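Local coordinates for protein condensin complex subunit 3 (Schizosaccharomyces pombe, PDB 5OQR) that serves as a regulatory subunit of the condensin complex, which is required to convert interphase chromatin into condensed, mitotic-like chromosomes, at residues D36-L41 with L82-R87; R56-L61 with C100-A105; V137-V142 with S172-R177; V212-G217 with A251-E256. All blocks are in the same frame, centred on the assembly; numbering follows the deposited sequence.

The four contacts follow the amino-terminal arm of an all-helical HEAT-repeat solenoid, and each joins segments 30 to 41 residues apart in sequence. Interactions 1 and 2 interlock: their segments alternate along the chain, their centres are 11 Å apart, and I85 CD1 of the first meets I103 CG2 of the second at 3.5 Å. Interaction 3 comes next, its centre about 17 Å from that of interaction 2, and E140 CB packs on C101 CB at 3.8 Å. Interaction 4 touches none of the others; its nearest atoms to interaction 3 are about 7 Å away. Interactions 2 and 3 join consecutive HEAT repeats, while 1 and 4 bring a helix and a loop outside the assigned repeats onto HEAT repeats 2 and 5.

Interaction 1 of 4, residues D36-L41 with L82-R87; sequences DILRAL and LKHILR
The imidazole of H84 has L38 CB over one face, 4.2 Å from the ring centroid and 5° off the ring normal, a CH-pi contact, while I85 CG1 of its own helix sits at the ring edge in plane. The guanidinium of R87 lies with H84 CA over one face. Beyond CB, L38 straddles the root of the ring: CD1 is 4.0 Å from H84 CG and CD2 is 4.1 Å from H84 CB. The histidine is swung across to helix 33-42 because its CG stands opposite the backbone N (chi1 169°). Its polar end is used just beyond this pair, where NE2 is hydrogen-bonded to OD1 of N42. One turn after L38, L41 CD1 meets I85 CD1 at 3.9 Å, the two side chains crossing at about a right angle. An alanine in place of L38 would keep CB over the imidazole but probably leave a gap beside H84 CB and CG where the two methyls rested. Helix 78-86, part of HEAT repeat 2, thus meets helix 33-42 through a CH-pi contact and apolar packing, and the polar end of the buried imidazole is satisfied by N42 at the end of helix 33-42.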
loop_
_atom_site.group_PDB
_atom_site.type_symbol
_atom_site.label_atom_id
_atom_site.label_comp_id
_atom_site.label_asym_id
_atom_site.label_seq_id
_atom_site.Cartn_x
_atom_site.Cartn_y
_atom_site.Cartn_z
ATOM N N ASP A 36 -46.442 28.048 -9.332
ATOM C CA ASP A 36 -45.726 27.902 -10.596
ATOM C C ASP A 36 -44.329 27.333 -10.394
ATOM O O ASP A 36 -43.813 26.635 -11.275
ATOM C CB ASP A 36 -45.644 29.249 -11.315
ATOM C CG ASP A 36 -46.688 29.394 -12.407
ATOM O OD1 ASP A 36 -47.722 28.696 -12.345
ATOM O OD2 ASP A 36 -46.475 30.208 -13.331
ATOM N N ILE A 37 -43.699 27.617 -9.254
ATOM C CA ILE A 37 -42.365 27.086 -8.995
ATOM C C ILE A 37 -42.431 25.579 -8.787
ATOM O O ILE A 37 -41.695 24.815 -9.421
ATOM C CB ILE A 37 -41.733 27.791 -7.783
ATOM C CG1 ILE A 37 -41.713 29.306 -8.000
ATOM C CG2 ILE A 37 -40.315 27.279 -7.555
ATOM C CD1 ILE A 37 -41.401 30.094 -6.754
ATOM N N LEU A 38 -43.306 25.131 -7.886
ATOM C CA LEU A 38 -43.501 23.697 -7.701
ATOM C C LEU A 38 -43.845 23.016 -9.018
ATOM O O LEU A 38 -43.437 21.872 -9.251
ATOM C CB LEU A 38 -44.598 23.446 -6.670
ATOM C CG LEU A 38 -44.441 24.182 -5.337
ATOM C CD1 LEU A 38 -45.614 23.886 -4.417
ATOM C CD2 LEU A 38 -43.128 23.819 -4.660
ATOM N N ARG A 39 -44.592 23.699 -9.886
ATOM C CA ARG A 39 -44.859 23.168 -11.217
ATOM C C ARG A 39 -43.568 23.028 -12.014
ATOM O O ARG A 39 -43.398 22.069 -12.776
ATOM C CB ARG A 39 -45.850 24.077 -11.945
ATOM C CG ARG A 39 -46.317 23.555 -13.285
ATOM C CD ARG A 39 -47.228 24.564 -13.967
ATOM N NE ARG A 39 -47.280 24.374 -15.413
ATOM C CZ ARG A 39 -47.879 25.208 -16.257
ATOM N NH1 ARG A 39 -48.483 26.300 -15.805
ATOM N NH2 ARG A 39 -47.875 24.952 -17.558
ATOM N N ALA A 40 -42.646 23.981 -11.854
ATOM C CA ALA A 40 -41.349 23.871 -12.512
ATOM C C ALA A 40 -40.549 22.706 -11.948
ATOM O O ALA A 40 -39.833 22.021 -12.687
ATOM C CB ALA A 40 -40.569 25.177 -12.358
ATOM N N LEU A 41 -40.659 22.465 -10.642
ATOM C CA LEU A 41 -39.915 21.379 -10.017
ATOM C C LEU A 41 -40.526 20.023 -10.346
ATOM O O LEU A 41 -39.796 19.050 -10.566
ATOM C CB LEU A 41 -39.860 21.593 -8.506
ATOM C CG LEU A 41 -39.127 22.873 -8.101
ATOM C CD1 LEU A 41 -39.419 23.225 -6.669
ATOM C CD2 LEU A 41 -37.632 22.716 -8.308
ATOM N N LEU A 82 -40.168 22.470 0.514
ATOM C CA LEU A 82 -39.704 21.240 1.148
ATOM C C LEU A 82 -40.872 20.326 1.491
ATOM O O LEU A 82 -40.777 19.103 1.339
ATOM C CB LEU A 82 -38.891 21.566 2.402
ATOM C CG LEU A 82 -37.509 22.196 2.198
ATOM C CD1 LEU A 82 -36.860 22.472 3.544
ATOM C CD2 LEU A 82 -36.606 21.312 1.348
ATOM N N LYS A 83 -41.983 20.897 1.956
ATOM C CA LYS A 83 -43.154 20.084 2.259
ATOM C C LYS A 83 -43.691 19.404 1.006
ATOM O O LYS A 83 -44.150 18.256 1.059
ATOM C CB LYS A 83 -44.239 20.944 2.902
ATOM C CG LYS A 83 -43.935 21.363 4.333
ATOM C CD LYS A 83 -45.194 21.805 5.056
ATOM C CE LYS A 83 -46.069 20.615 5.429
ATOM N NZ LYS A 83 -47.517 20.937 5.342
ATOM N N HIS A 84 -43.645 20.097 -0.133
ATOM C CA HIS A 84 -44.160 19.517 -1.368
ATOM C C HIS A 84 -43.262 18.396 -1.873
ATOM O O HIS A 84 -43.753 17.367 -2.350
ATOM C CB HIS A 84 -44.302 20.599 -2.439
ATOM C CG HIS A 84 -44.563 20.057 -3.811
ATOM N ND1 HIS A 84 -45.835 19.854 -4.302
ATOM C CD2 HIS A 84 -43.715 19.666 -4.790
ATOM C CE1 HIS A 84 -45.759 19.366 -5.528
ATOM N NE2 HIS A 84 -44.483 19.241 -5.847
ATOM N N ILE A 85 -41.945 18.576 -1.777
ATOM C CA ILE A 85 -41.014 17.645 -2.402
ATOM C C ILE A 85 -40.672 16.456 -1.512
ATOM O O ILE A 85 -40.295 15.397 -2.033
ATOM C CB ILE A 85 -39.727 18.382 -2.811
ATOM C CG1 ILE A 85 -40.066 19.591 -3.685
ATOM C CG2 ILE A 85 -38.792 17.452 -3.580
ATOM C CD1 ILE A 85 -38.932 20.548 -3.834
ATOM N N LEU A 86 -40.792 16.593 -0.189
ATOM C CA LEU A 86 -40.509 15.463 0.687
ATOM C C LEU A 86 -41.458 14.302 0.438
ATOM O O LEU A 86 -41.112 13.155 0.743
ATOM C CB LEU A 86 -40.577 15.897 2.156
ATOM C CG LEU A 86 -41.894 16.440 2.721
ATOM C CD1 LEU A 86 -42.876 15.332 3.102
ATOM C CD2 LEU A 86 -41.602 17.309 3.933
ATOM N N ARG A 87 -42.646 14.569 -0.111
ATOM C CA ARG A 87 -43.586 13.493 -0.397
ATOM C C ARG A 87 -42.985 12.478 -1.359
ATOM O O ARG A 87 -43.346 11.297 -1.321
ATOM C CB ARG A 87 -44.876 14.067 -0.987
ATOM C CG ARG A 87 -45.544 15.180 -0.191
ATOM C CD ARG A 87 -46.407 16.033 -1.117
ATOM N NE ARG A 87 -46.980 17.200 -0.450
ATOM C CZ ARG A 87 -47.495 18.249 -1.086
ATOM N NH1 ARG A 87 -47.500 18.294 -2.412
ATOM N NH2 ARG A 87 -47.994 19.265 -0.395
#

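Interaction 2 of 4, residues R56-L61 with C100-A105; sequences RVLRFL and CCQIIA
Q102 lays its CG and the carbonyl side of its amide along L58 CD2, CG and CD both 3.9 Å from that methyl, and the two side chains run past one another head to tail. The pairing packs helix 52-69 of HEAT repeat 1 against helix 94-108 of HEAT repeat 2, neighbouring units of the solenoid. An extended chain with CG turned opposite the backbone N (chi1 -177°) carries the glutamine along the leucine methyl and on to R99, whose NH1 is hydrogen-bonded to Q102 OE1. I103 follows and meets the same methyl, L58 CD2, with its CG1 branch. The isoleucine also packs on I85 of helix 78-86, which makes it a shared element of two contacts. Further along, I104 turns to L82 on that same helix, and A105 to V143 and A144 on helix 135-145, so helix 94-108 is wrapped by several neighbours. All three residues that meet across the contact are buried. On the first segment one methyl does the touching; L58 CG stands opposite its own backbone N (chi1 -171°), which carries the branch toward helix 94-108, where CD2 lies between Q102 and I103, 3.7 Å from I103 CG1.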
loop_
_atom_site.group_PDB
_atom_site.type_symbol
_atom_site.label_atom_id
_atom_site.label_comp_id
_atom_site.label_asym_id
_atom_site.label_seq_id
_atom_site.Cartn_x
_atom_site.Cartn_y
_atom_site.Cartn_z
ATOM N N ARG A 56 -28.855 23.517 -14.136
ATOM C CA ARG A 56 -28.911 24.957 -14.367
ATOM C C ARG A 56 -30.183 25.548 -13.775
ATOM O O ARG A 56 -30.134 26.502 -12.990
ATOM C CB ARG A 56 -28.835 25.263 -15.863
ATOM C CG ARG A 56 -27.520 24.900 -16.519
ATOM C CD ARG A 56 -27.291 25.749 -17.758
ATOM N NE ARG A 56 -26.326 25.144 -18.670
ATOM C CZ ARG A 56 -26.610 24.159 -19.517
ATOM N NH1 ARG A 56 -27.836 23.652 -19.570
ATOM N NH2 ARG A 56 -25.665 23.673 -20.309
ATOM N N VAL A 57 -31.338 24.994 -14.151
ATOM C CA VAL A 57 -32.607 25.454 -13.593
ATOM C C VAL A 57 -32.546 25.420 -12.073
ATOM O O VAL A 57 -32.905 26.387 -11.392
ATOM C CB VAL A 57 -33.769 24.598 -14.127
ATOM C CG1 VAL A 57 -35.090 25.040 -13.510
ATOM C CG2 VAL A 57 -33.839 24.685 -15.646
ATOM N N LEU A 58 -32.086 24.297 -11.520
ATOM C CA LEU A 58 -31.993 24.179 -10.072
ATOM C C LEU A 58 -30.973 25.156 -9.502
ATOM O O LEU A 58 -31.154 25.655 -8.385
ATOM C CB LEU A 58 -31.641 22.739 -9.694
ATOM C CG LEU A 58 -31.698 22.334 -8.218
ATOM C CD1 LEU A 58 -32.822 23.032 -7.462
ATOM C CD2 LEU A 58 -31.847 20.823 -8.114
ATOM N N ARG A 59 -29.904 25.444 -10.246
ATOM C CA ARG A 59 -28.973 26.484 -9.824
ATOM C C ARG A 59 -29.653 27.846 -9.799
ATOM O O ARG A 59 -29.434 28.641 -8.878
ATOM C CB ARG A 59 -27.759 26.511 -10.753
ATOM C CG ARG A 59 -26.781 25.369 -10.542
ATOM C CD ARG A 59 -25.970 25.548 -9.273
ATOM N NE ARG A 59 -24.995 24.475 -9.104
ATOM C CZ ARG A 59 -23.855 24.384 -9.780
ATOM N NH1 ARG A 59 -23.537 25.303 -10.684
ATOM N NH2 ARG A 59 -23.030 23.370 -9.558
ATOM N N PHE A 60 -30.484 28.133 -10.802
ATOM C CA PHE A 60 -31.186 29.412 -10.836
ATOM C C PHE A 60 -32.089 29.578 -9.624
ATOM O O PHE A 60 -32.195 30.677 -9.064
ATOM C CB PHE A 60 -32.004 29.531 -12.123
ATOM C CG PHE A 60 -33.012 30.644 -12.094
ATOM C CD1 PHE A 60 -34.359 30.382 -12.277
ATOM C CD2 PHE A 60 -32.615 31.950 -11.869
ATOM C CE1 PHE A 60 -35.287 31.402 -12.246
ATOM C CE2 PHE A 60 -33.539 32.974 -11.836
ATOM C CZ PHE A 60 -34.876 32.700 -12.025
ATOM N N LEU A 61 -32.753 28.503 -9.203
ATOM C CA LEU A 61 -33.723 28.612 -8.120
ATOM C C LEU A 61 -33.032 28.882 -6.789
ATOM O O LEU A 61 -33.382 29.832 -6.081
ATOM C CB LEU A 61 -34.575 27.344 -8.060
ATOM C CG LEU A 61 -35.401 27.098 -9.330
ATOM C CD1 LEU A 61 -36.088 25.745 -9.287
ATOM C CD2 LEU A 61 -36.428 28.205 -9.542
ATOM N N CYS A 100 -35.569 14.574 -5.936
ATOM C CA CYS A 100 -36.077 15.029 -4.645
ATOM C C CYS A 100 -34.937 15.246 -3.658
ATOM O O CYS A 100 -34.835 16.309 -3.035
ATOM C CB CYS A 100 -37.084 14.019 -4.093
ATOM S SG CYS A 100 -38.747 14.167 -4.787
ATOM N N CYS A 101 -34.067 14.246 -3.504
ATOM C CA CYS A 101 -32.908 14.411 -2.635
ATOM C C CYS A 101 -31.997 15.518 -3.147
ATOM O O CYS A 101 -31.459 16.305 -2.360
ATOM C CB CYS A 101 -32.141 13.093 -2.530
ATOM S SG CYS A 101 -33.033 11.789 -1.659
ATOM N N GLN A 102 -31.811 15.593 -4.466
ATOM C CA GLN A 102 -30.994 16.654 -5.045
ATOM C C GLN A 102 -31.541 18.025 -4.675
ATOM O O GLN A 102 -30.799 18.905 -4.224
ATOM C CB GLN A 102 -30.932 16.489 -6.563
ATOM C CG GLN A 102 -30.054 17.507 -7.272
ATOM C CD GLN A 102 -30.122 17.379 -8.778
ATOM O OE1 GLN A 102 -31.160 17.023 -9.335
ATOM N NE2 GLN A 102 -29.014 17.666 -9.450
ATOM N N ILE A 103 -32.847 18.225 -4.858
ATOM C CA ILE A 103 -33.447 19.525 -4.579
ATOM C C ILE A 103 -33.383 19.830 -3.088
ATOM O O ILE A 103 -32.922 20.900 -2.677
ATOM C CB ILE A 103 -34.896 19.570 -5.100
ATOM C CG1 ILE A 103 -34.924 19.341 -6.614
ATOM C CG2 ILE A 103 -35.537 20.915 -4.775
ATOM C CD1 ILE A 103 -36.302 19.044 -7.163
ATOM N N ILE A 104 -33.841 18.894 -2.256
ATOM C CA ILE A 104 -33.875 19.134 -0.816
ATOM C C ILE A 104 -32.489 19.495 -0.303
ATOM O O ILE A 104 -32.336 20.405 0.521
ATOM C CB ILE A 104 -34.451 17.909 -0.083
ATOM C CG1 ILE A 104 -35.936 17.756 -0.421
ATOM C CG2 ILE A 104 -34.262 18.040 1.432
ATOM C CD1 ILE A 104 -36.547 16.480 0.085
ATOM N N ALA A 105 -31.459 18.794 -0.779
ATOM C CA ALA A 105 -30.102 19.062 -0.315
ATOM C C ALA A 105 -29.717 20.514 -0.556
ATOM O O ALA A 105 -29.158 21.177 0.325
ATOM C CB ALA A 105 -29.114 18.126 -1.011
#

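Interaction 3 of 4, residues V137-V142 with S172-R177; sequences VRLEAV and SSEVRR
V175 spreads its two methyls over consecutive residues of helix 135-145: CG1 rests 4.0 Å from R138 CB, and CG2 lies 4.2 Å from the backbone N of L139 and 4.4 Å from L139 CB. The contact couples HEAT repeat 3 to HEAT repeat 4 through two helices that run almost exactly parallel, 3° between their segment directions and 8.7 Å between their axes. The fork is placed by chi1 of V175 (-175°), which turns CG1 opposite the backbone N and leaves CG2 beside it. R138 gives only the root of its side chain to the valine; the chain bends at chi3 and takes the guanidinium away to D170, where NH1 forms a salt bridge with OD2, while NE bonds to the carbonyl of E134. D170 also accepts at OD1 from the backbone N of S172, the N-cap residue of helix 173-182, so this one carboxylate links the arginine to the start of the opposing helix. L139 works on the outer side, its CD1 branch slanting over E174. Here the contact passes from buried to exposed, and the glutamate stays at the surface with L139 CD1 lying across its side chain, 4.0 Å from E174 CB and 3.8 Å from E174 OE1.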
loop_
_atom_site.group_PDB
_atom_site.type_symbol
_atom_site.label_atom_id
_atom_site.label_comp_id
_atom_site.label_asym_id
_atom_site.label_seq_id
_atom_site.Cartn_x
_atom_site.Cartn_y
_atom_site.Cartn_z
ATOM N N VAL A 137 -29.032 7.990 -5.620
ATOM C CA VAL A 137 -29.914 8.473 -4.562
ATOM C C VAL A 137 -29.136 8.640 -3.264
ATOM O O VAL A 137 -29.264 9.654 -2.569
ATOM C CB VAL A 137 -31.108 7.518 -4.385
ATOM C CG1 VAL A 137 -32.030 8.003 -3.269
ATOM C CG2 VAL A 137 -31.879 7.379 -5.690
ATOM N N ARG A 138 -28.324 7.641 -2.914
ATOM C CA ARG A 138 -27.512 7.728 -1.707
ATOM C C ARG A 138 -26.611 8.955 -1.741
ATOM O O ARG A 138 -26.508 9.695 -0.756
ATOM C CB ARG A 138 -26.679 6.459 -1.551
ATOM C CG ARG A 138 -27.478 5.239 -1.129
ATOM C CD ARG A 138 -26.600 4.004 -1.116
ATOM N NE ARG A 138 -26.525 3.384 -2.438
ATOM C CZ ARG A 138 -25.528 2.610 -2.856
ATOM N NH1 ARG A 138 -24.493 2.359 -2.065
ATOM N NH2 ARG A 138 -25.560 2.092 -4.077
ATOM N N LEU A 139 -25.945 9.184 -2.874
ATOM C CA LEU A 139 -25.056 10.330 -3.009
ATOM C C LEU A 139 -25.756 11.615 -2.583
ATOM O O LEU A 139 -25.301 12.318 -1.677
ATOM C CB LEU A 139 -24.563 10.432 -4.455
ATOM C CG LEU A 139 -23.262 11.202 -4.708
ATOM C CD1 LEU A 139 -22.867 11.071 -6.169
ATOM C CD2 LEU A 139 -23.370 12.671 -4.319
ATOM N N GLU A 140 -26.876 11.935 -3.231
ATOM C CA GLU A 140 -27.591 13.164 -2.914
ATOM C C GLU A 140 -28.264 13.108 -1.551
ATOM O O GLU A 140 -28.551 14.161 -0.972
ATOM C CB GLU A 140 -28.632 13.452 -3.996
ATOM C CG GLU A 140 -28.048 13.629 -5.383
ATOM C CD GLU A 140 -27.164 14.854 -5.492
ATOM O OE1 GLU A 140 -27.186 15.689 -4.563
ATOM O OE2 GLU A 140 -26.447 14.982 -6.506
ATOM N N ALA A 141 -28.520 11.910 -1.023
ATOM C CA ALA A 141 -29.215 11.801 0.255
ATOM C C ALA A 141 -28.317 12.221 1.410
ATOM O O ALA A 141 -28.750 12.953 2.305
ATOM C CB ALA A 141 -29.718 10.373 0.456
ATOM N N VAL A 142 -27.061 11.767 1.411
ATOM C CA VAL A 142 -26.151 12.135 2.493
ATOM C C VAL A 142 -25.901 13.636 2.478
ATOM O O VAL A 142 -25.783 14.272 3.532
ATOM C CB VAL A 142 -24.836 11.336 2.392
ATOM C CG1 VAL A 142 -25.123 9.838 2.362
ATOM C CG2 VAL A 142 -24.030 11.748 1.168
ATOM N N SER A 172 -19.900 2.236 -3.378
ATOM C CA SER A 172 -19.712 3.259 -4.399
ATOM C C SER A 172 -18.725 4.308 -3.904
ATOM O O SER A 172 -18.862 4.820 -2.788
ATOM C CB SER A 172 -21.044 3.915 -4.760
ATOM O OG SER A 172 -20.851 4.990 -5.663
ATOM N N SER A 173 -17.735 4.625 -4.738
ATOM C CA SER A 173 -16.721 5.598 -4.349
ATOM C C SER A 173 -17.300 7.005 -4.280
ATOM O O SER A 173 -17.007 7.757 -3.343
ATOM C CB SER A 173 -15.546 5.548 -5.325
ATOM O OG SER A 173 -15.981 5.731 -6.659
ATOM N N GLU A 174 -18.123 7.381 -5.262
ATOM C CA GLU A 174 -18.708 8.717 -5.261
ATOM C C GLU A 174 -19.534 8.954 -4.004
ATOM O O GLU A 174 -19.553 10.067 -3.467
ATOM C CB GLU A 174 -19.570 8.916 -6.507
ATOM C CG GLU A 174 -18.784 8.941 -7.804
ATOM C CD GLU A 174 -19.664 9.205 -9.009
ATOM O OE1 GLU A 174 -20.903 9.223 -8.850
ATOM O OE2 GLU A 174 -19.118 9.398 -10.115
ATOM N N VAL A 175 -20.227 7.923 -3.523
ATOM C CA VAL A 175 -21.012 8.068 -2.303
ATOM C C VAL A 175 -20.090 8.310 -1.116
ATOM O O VAL A 175 -20.263 9.273 -0.361
ATOM C CB VAL A 175 -21.905 6.834 -2.081
ATOM C CG1 VAL A 175 -22.810 7.044 -0.873
ATOM C CG2 VAL A 175 -22.739 6.545 -3.320
ATOM N N ARG A 176 -19.092 7.442 -0.939
ATOM C CA ARG A 176 -18.130 7.621 0.143
ATOM C C ARG A 176 -17.550 9.030 0.131
ATOM O O ARG A 176 -17.445 9.681 1.177
ATOM C CB ARG A 176 -17.013 6.584 0.029
ATOM C CG ARG A 176 -17.456 5.163 0.317
ATOM C CD ARG A 176 -16.267 4.245 0.559
ATOM N NE ARG A 176 -15.374 4.167 -0.594
ATOM C CZ ARG A 176 -15.622 3.455 -1.688
ATOM N NH1 ARG A 176 -14.749 3.440 -2.685
ATOM N NH2 ARG A 176 -16.750 2.769 -1.796
ATOM N N ARG A 177 -17.169 9.520 -1.050
ATOM C CA ARG A 177 -16.586 10.855 -1.137
ATOM C C ARG A 177 -17.567 11.918 -0.663
ATOM O O ARG A 177 -17.179 12.871 0.022
ATOM C CB ARG A 177 -16.135 11.142 -2.569
ATOM C CG ARG A 177 -15.587 12.547 -2.749
ATOM C CD ARG A 177 -14.653 12.665 -3.942
ATOM N NE ARG A 177 -15.367 12.719 -5.217
ATOM C CZ ARG A 177 -15.478 11.716 -6.083
ATOM N NH1 ARG A 177 -14.920 10.536 -5.841
ATOM N NH2 ARG A 177 -16.152 11.895 -7.213
#

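Interaction 4 of 4, residues V212-G217 with A251-E256; sequences VLPKIG and AYQWIE
L213 O accepts a bond from I216 N at 2.7 Å, closing a tight turn through P214 and K215, and this turn is what Q253 reaches for. The glutamine chain runs out extended from its helix, with CG opposite the backbone N (chi1 -172°), and its amide arrives over the turn with the two ends on different targets. OE1 sits above a face of the P214 ring, 3.5 Å from P214 CA and 3.9 Å from P214 CB, the two side chains crossing at about a right angle. NE2 points toward the end of the turn, 3.5 Å from I216 O and 3.8 Å from G217 O. In fold terms, the loop between helix 202-212 and helix 224-235 is met here by helix 240-257 of HEAT repeat 5, at a place where that helix opens into a wider pi-type turn over residues 251-254. Q253 CD also lies in the plane of the W254 indole, at its edge. An alanine at Q253 would remove the whole amide, and the ring of P214 and the carbonyls of I216 and G217 would probably be left without their neighbour from helix 240-257. Beneath this partly exposed layer, L213 and W254 both pack on M249, and the indole of W254 stacks with the ring of F219.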
loop_
_atom_site.group_PDB
_atom_site.type_symbol
_atom_site.label_atom_id
_atom_site.label_comp_id
_atom_site.label_asym_id
_atom_site.label_seq_id
_atom_site.Cartn_x
_atom_site.Cartn_y
_atom_site.Cartn_z
ATOM N N VAL A 212 -10.420 17.655 3.490
ATOM C CA VAL A 212 -10.956 17.279 4.794
ATOM C C VAL A 212 -10.005 17.674 5.916
ATOM O O VAL A 212 -10.437 18.162 6.965
ATOM C CB VAL A 212 -11.265 15.771 4.823
ATOM C CG1 VAL A 212 -12.046 15.421 6.080
ATOM C CG2 VAL A 212 -12.040 15.354 3.582
ATOM N N LEU A 213 -8.708 17.460 5.733
ATOM C CA LEU A 213 -7.746 17.741 6.789
ATOM C C LEU A 213 -7.574 19.244 6.978
ATOM O O LEU A 213 -7.547 19.717 8.121
ATOM C CB LEU A 213 -6.406 17.071 6.484
ATOM C CG LEU A 213 -6.350 15.594 6.885
ATOM C CD1 LEU A 213 -5.204 14.881 6.200
ATOM C CD2 LEU A 213 -6.225 15.457 8.391
ATOM N N PRO A 214 -7.436 20.025 5.905
ATOM C CA PRO A 214 -7.418 21.487 6.074
ATOM C C PRO A 214 -8.519 22.013 6.977
ATOM O O PRO A 214 -8.309 23.011 7.677
ATOM C CB PRO A 214 -7.579 22.002 4.639
ATOM C CG PRO A 214 -7.127 20.879 3.750
ATOM C CD PRO A 214 -6.968 19.630 4.567
ATOM N N LYS A 215 -9.693 21.376 6.983
ATOM C CA LYS A 215 -10.764 21.809 7.874
ATOM C C LYS A 215 -10.313 21.798 9.327
ATOM O O LYS A 215 -10.771 22.623 10.124
ATOM C CB LYS A 215 -11.998 20.925 7.682
ATOM C CG LYS A 215 -12.946 21.431 6.605
ATOM C CD LYS A 215 -13.541 20.304 5.775
ATOM C CE LYS A 215 -14.399 19.369 6.611
ATOM N NZ LYS A 215 -15.150 18.402 5.762
ATOM N N ILE A 216 -9.421 20.880 9.690
ATOM C CA ILE A 216 -8.799 20.915 11.009
ATOM C C ILE A 216 -7.794 22.058 11.027
ATOM O O ILE A 216 -6.841 22.077 10.241
ATOM C CB ILE A 216 -8.131 19.575 11.338
ATOM C CG1 ILE A 216 -9.152 18.439 11.266
ATOM C CG2 ILE A 216 -7.522 19.612 12.728
ATOM C CD1 ILE A 216 -8.548 17.106 10.943
ATOM N N GLY A 217 -8.010 23.023 11.922
ATOM C CA GLY A 217 -7.200 24.231 11.900
ATOM C C GLY A 217 -5.715 23.945 12.000
ATOM O O GLY A 217 -4.914 24.472 11.223
ATOM N N ALA A 251 3.572 21.118 3.002
ATOM C CA ALA A 251 4.486 22.194 2.652
ATOM C C ALA A 251 3.859 23.581 2.700
ATOM O O ALA A 251 4.589 24.569 2.585
ATOM C CB ALA A 251 5.059 21.955 1.252
ATOM N N TYR A 252 2.540 23.693 2.861
ATOM C CA TYR A 252 1.904 25.006 2.833
ATOM C C TYR A 252 0.982 25.232 4.024
ATOM O O TYR A 252 0.843 26.367 4.491
ATOM C CB TYR A 252 1.129 25.194 1.529
ATOM C CG TYR A 252 2.009 25.530 0.344
ATOM C CD1 TYR A 252 2.708 26.726 0.293
ATOM C CD2 TYR A 252 2.136 24.655 -0.723
ATOM C CE1 TYR A 252 3.513 27.039 -0.783
ATOM C CE2 TYR A 252 2.938 24.959 -1.805
ATOM C CZ TYR A 252 3.623 26.153 -1.829
ATOM O OH TYR A 252 4.425 26.463 -2.904
ATOM N N GLN A 253 0.347 24.175 4.525
ATOM C CA GLN A 253 -0.507 24.313 5.701
ATOM C C GLN A 253 0.249 23.976 6.985
ATOM O O GLN A 253 0.337 24.803 7.896
ATOM C CB GLN A 253 -1.743 23.420 5.572
ATOM C CG GLN A 253 -2.776 23.663 6.668
ATOM C CD GLN A 253 -3.632 22.449 6.950
ATOM O OE1 GLN A 253 -3.915 21.651 6.058
ATOM N NE2 GLN A 253 -4.041 22.295 8.204
ATOM N N TRP A 254 0.788 22.760 7.072
ATOM C CA TRP A 254 1.428 22.325 8.309
ATOM C C TRP A 254 2.633 23.193 8.644
ATOM O O TRP A 254 2.854 23.534 9.811
ATOM C CB TRP A 254 1.829 20.856 8.200
ATOM C CG TRP A 254 0.655 19.931 8.268
ATOM C CD1 TRP A 254 -0.648 20.245 8.018
ATOM C CD2 TRP A 254 0.670 18.546 8.627
ATOM N NE1 TRP A 254 -1.442 19.142 8.191
ATOM C CE2 TRP A 254 -0.658 18.084 8.566
ATOM C CE3 TRP A 254 1.679 17.652 8.992
ATOM C CZ2 TRP A 254 -1.004 16.769 8.856
ATOM C CZ3 TRP A 254 1.333 16.345 9.278
ATOM C CH2 TRP A 254 0.004 15.916 9.208
ATOM N N ILE A 255 3.424 23.559 7.636
ATOM C CA ILE A 255 4.538 24.468 7.875
ATOM C C ILE A 255 4.033 25.781 8.454
ATOM O O ILE A 255 4.744 26.449 9.215
ATOM C CB ILE A 255 5.329 24.688 6.569
ATOM C CG1 ILE A 255 6.562 25.556 6.812
ATOM C CG2 ILE A 255 4.453 25.357 5.519
ATOM C CD1 ILE A 255 7.522 25.012 7.855
ATOM N N GLU A 256 2.808 26.176 8.105
ATOM C CA GLU A 256 2.241 27.411 8.633
ATOM C C GLU A 256 1.948 27.287 10.122
ATOM O O GLU A 256 2.250 28.199 10.900
ATOM C CB GLU A 256 0.966 27.766 7.865
ATOM C CG GLU A 256 0.711 29.254 7.719
ATOM C CD GLU A 256 1.754 29.938 6.857
ATOM O OE1 GLU A 256 2.516 30.773 7.389
ATOM O OE2 GLU A 256 1.821 29.630 5.648
#